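Local atomic coordinates of carboxyvinyl-carboxyphosphonate phosphorylmutase (Bacillus anthracis, PDB entry 4IQD), a protein that belongs to the phosphoenolpyruvate phosphomutase family of TIM-barrel proteins and holds pyruvic acid in a pocket of its barrel. Residues L51-S56 / L90-D95. Sequence-based numbering, arbitrary orientation.
Sequences LALYLS and LPVLVD. With PYR (pyruvic acid), chain C.
Tyr54 and Leu93 meet on two neighbouring parallel strands of a TIM barrel, 53-55 and 92-95, joined through helix 74-88 in a beta-alpha-beta crossover. Four backbone hydrogen bonds tie the strands, from Leu53 N to Pro91 O at 2.9 Å at one end to Asp95 N to Leu55 O at 3.0 Å at the other. Side chains then divide between the two faces of the sheet. On one lie Leu53, Leu55, Val92 and Val94, of which Leu53, Leu55 and Val94 touch helix 74-88; Leu53 CB touches Val92 CG2 at 3.8 Å, and Leu90 crosses Leu53 at about a right angle. On the other, Tyr54 holds CG anti to its own N (chi1 -174°), which sends the ring forward and across toward strand 92-95, so that its hydroxyl end arrives beside Asp95. Leu93 CG comes at the ring edge, in its plane, while Leu93 CD2 lies 3.6 Å from Tyr54 CD1. Farther along, the Asp95 carboxylate is almost parallel to the ring, the planes 7° apart, and Tyr54 OH is hydrogen-bonded to Gln122. Asp95 OD1 accepts from Asp97 N. Where the strands end, pyruvic acid occupies the pocket: Ser56 OG, which also caps the following helix at Ala59 N, donates to pyruvic acid O at 2.9 Å.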
loop_
_atom_site.group_PDB
_atom_site.type_symbol
_atom_site.label_atom_id
_atom_site.label_comp_id
_atom_site.label_asym_id
_atom_site.label_seq_id
_atom_site.Cartn_x
_atom_site.Cartn_y
_atom_site.Cartn_z
ATOM N N LEU A 51 8.281 17.805 -5.130
ATOM C CA LEU A 51 7.425 18.426 -6.139
ATOM C C LEU A 51 7.063 17.490 -7.284
ATOM O O LEU A 51 6.409 17.887 -8.249
ATOM C CB LEU A 51 8.113 19.668 -6.699
ATOM C CG LEU A 51 8.566 20.688 -5.655
ATOM C CD1 LEU A 51 9.244 21.867 -6.332
ATOM C CD2 LEU A 51 7.392 21.148 -4.802
ATOM N N ALA A 52 7.504 16.246 -7.174
ATOM C CA ALA A 52 7.214 15.238 -8.172
ATOM C C ALA A 52 7.361 13.894 -7.492
ATOM O O ALA A 52 8.063 13.780 -6.494
ATOM C CB ALA A 52 8.170 15.360 -9.348
ATOM N N LEU A 53 6.683 12.881 -8.015
ATOM C CA LEU A 53 6.695 11.566 -7.389
ATOM C C LEU A 53 7.016 10.497 -8.409
ATOM O O LEU A 53 6.840 10.702 -9.604
ATOM C CB LEU A 53 5.344 11.263 -6.744
ATOM C CG LEU A 53 4.922 12.129 -5.562
ATOM C CD1 LEU A 53 3.550 11.701 -5.097
ATOM C CD2 LEU A 53 5.928 12.029 -4.433
ATOM N N TYR A 54 7.481 9.352 -7.924
ATOM C CA TYR A 54 7.866 8.256 -8.795
ATOM C C TYR A 54 7.137 6.980 -8.409
ATOM O O TYR A 54 7.054 6.629 -7.236
ATOM C CB TYR A 54 9.378 8.039 -8.714
ATOM C CG TYR A 54 9.934 7.018 -9.682
ATOM C CD1 TYR A 54 9.994 7.283 -11.045
ATOM C CD2 TYR A 54 10.429 5.802 -9.232
ATOM C CE1 TYR A 54 10.516 6.358 -11.934
ATOM C CE2 TYR A 54 10.955 4.874 -10.114
ATOM C CZ TYR A 54 10.994 5.154 -11.463
ATOM O OH TYR A 54 11.516 4.229 -12.344
ATOM N N LEU A 55 6.595 6.293 -9.404
ATOM C CA LEU A 55 6.020 4.980 -9.178
ATOM C C LEU A 55 6.892 3.927 -9.844
ATOM O O LEU A 55 6.911 3.809 -11.068
ATOM C CB LEU A 55 4.599 4.912 -9.723
ATOM C CG LEU A 55 3.859 3.609 -9.429
ATOM C CD1 LEU A 55 3.742 3.390 -7.929
ATOM C CD2 LEU A 55 2.490 3.611 -10.086
ATOM N N SER A 56 7.628 3.173 -9.035
ATOM C CA SER A 56 8.534 2.154 -9.554
ATOM C C SER A 56 7.864 0.791 -9.590
ATOM O O SER A 56 7.113 0.439 -8.683
ATOM C CB SER A 56 9.797 2.078 -8.701
ATOM O OG SER A 56 9.873 0.846 -8.008
ATOM N N LEU A 90 0.320 16.073 -7.663
ATOM C CA LEU A 90 1.707 16.254 -8.082
ATOM C C LEU A 90 2.001 15.496 -9.367
ATOM O O LEU A 90 1.384 14.465 -9.631
ATOM C CB LEU A 90 2.666 15.767 -6.998
ATOM C CG LEU A 90 2.896 16.682 -5.801
ATOM C CD1 LEU A 90 3.921 16.055 -4.879
ATOM C CD2 LEU A 90 3.350 18.048 -6.271
ATOM N N PRO A 91 2.953 16.003 -10.166
ATOM C CA PRO A 91 3.405 15.280 -11.355
ATOM C C PRO A 91 4.018 13.954 -10.940
ATOM O O PRO A 91 4.862 13.919 -10.048
ATOM C CB PRO A 91 4.491 16.191 -11.932
ATOM C CG PRO A 91 4.212 17.537 -11.362
ATOM C CD PRO A 91 3.660 17.284 -10.002
ATOM N N VAL A 92 3.588 12.873 -11.576
ATOM C CA VAL A 92 4.101 11.557 -11.243
ATOM C C VAL A 92 4.698 10.883 -12.468
ATOM O O VAL A 92 4.040 10.757 -13.499
ATOM C CB VAL A 92 2.999 10.664 -10.649
ATOM C CG1 VAL A 92 3.502 9.244 -10.470
ATOM C CG2 VAL A 92 2.521 11.234 -9.323
ATOM N N LEU A 93 5.957 10.477 -12.343
ATOM C CA LEU A 93 6.636 9.685 -13.358
ATOM C C LEU A 93 6.433 8.208 -13.061
ATOM O O LEU A 93 6.785 7.721 -11.985
ATOM C CB LEU A 93 8.127 10.019 -13.381
ATOM C CG LEU A 93 9.081 9.104 -14.147
ATOM C CD1 LEU A 93 8.799 9.111 -15.645
ATOM C CD2 LEU A 93 10.511 9.526 -13.870
ATOM N N VAL A 94 5.860 7.500 -14.022
ATOM C CA VAL A 94 5.537 6.099 -13.835
ATOM C C VAL A 94 6.421 5.193 -14.674
ATOM O O VAL A 94 6.499 5.332 -15.890
ATOM C CB VAL A 94 4.071 5.825 -14.182
ATOM C CG1 VAL A 94 3.783 4.337 -14.123
ATOM C CG2 VAL A 94 3.162 6.596 -13.244
ATOM N N ASP A 95 7.089 4.265 -14.002
ATOM C CA ASP A 95 7.852 3.227 -14.671
ATOM C C ASP A 95 6.888 2.263 -15.347
ATOM O O ASP A 95 6.209 1.483 -14.679
ATOM C CB ASP A 95 8.715 2.484 -13.651
ATOM C CG ASP A 95 9.465 1.307 -14.255
ATOM O OD1 ASP A 95 9.604 1.248 -15.496
ATOM O OD2 ASP A 95 9.932 0.443 -13.483
HETATM C C PYR C . 13.249 0.643 -10.143
HETATM O O PYR C . 12.605 0.716 -9.006
HETATM O OXT PYR C . 12.662 1.057 -11.241
HETATM C CA PYR C . 14.541 0.115 -10.169
HETATM O O3 PYR C . 15.169 -0.061 -11.304
HETATM C CB PYR C . 15.227 -0.247 -8.884
#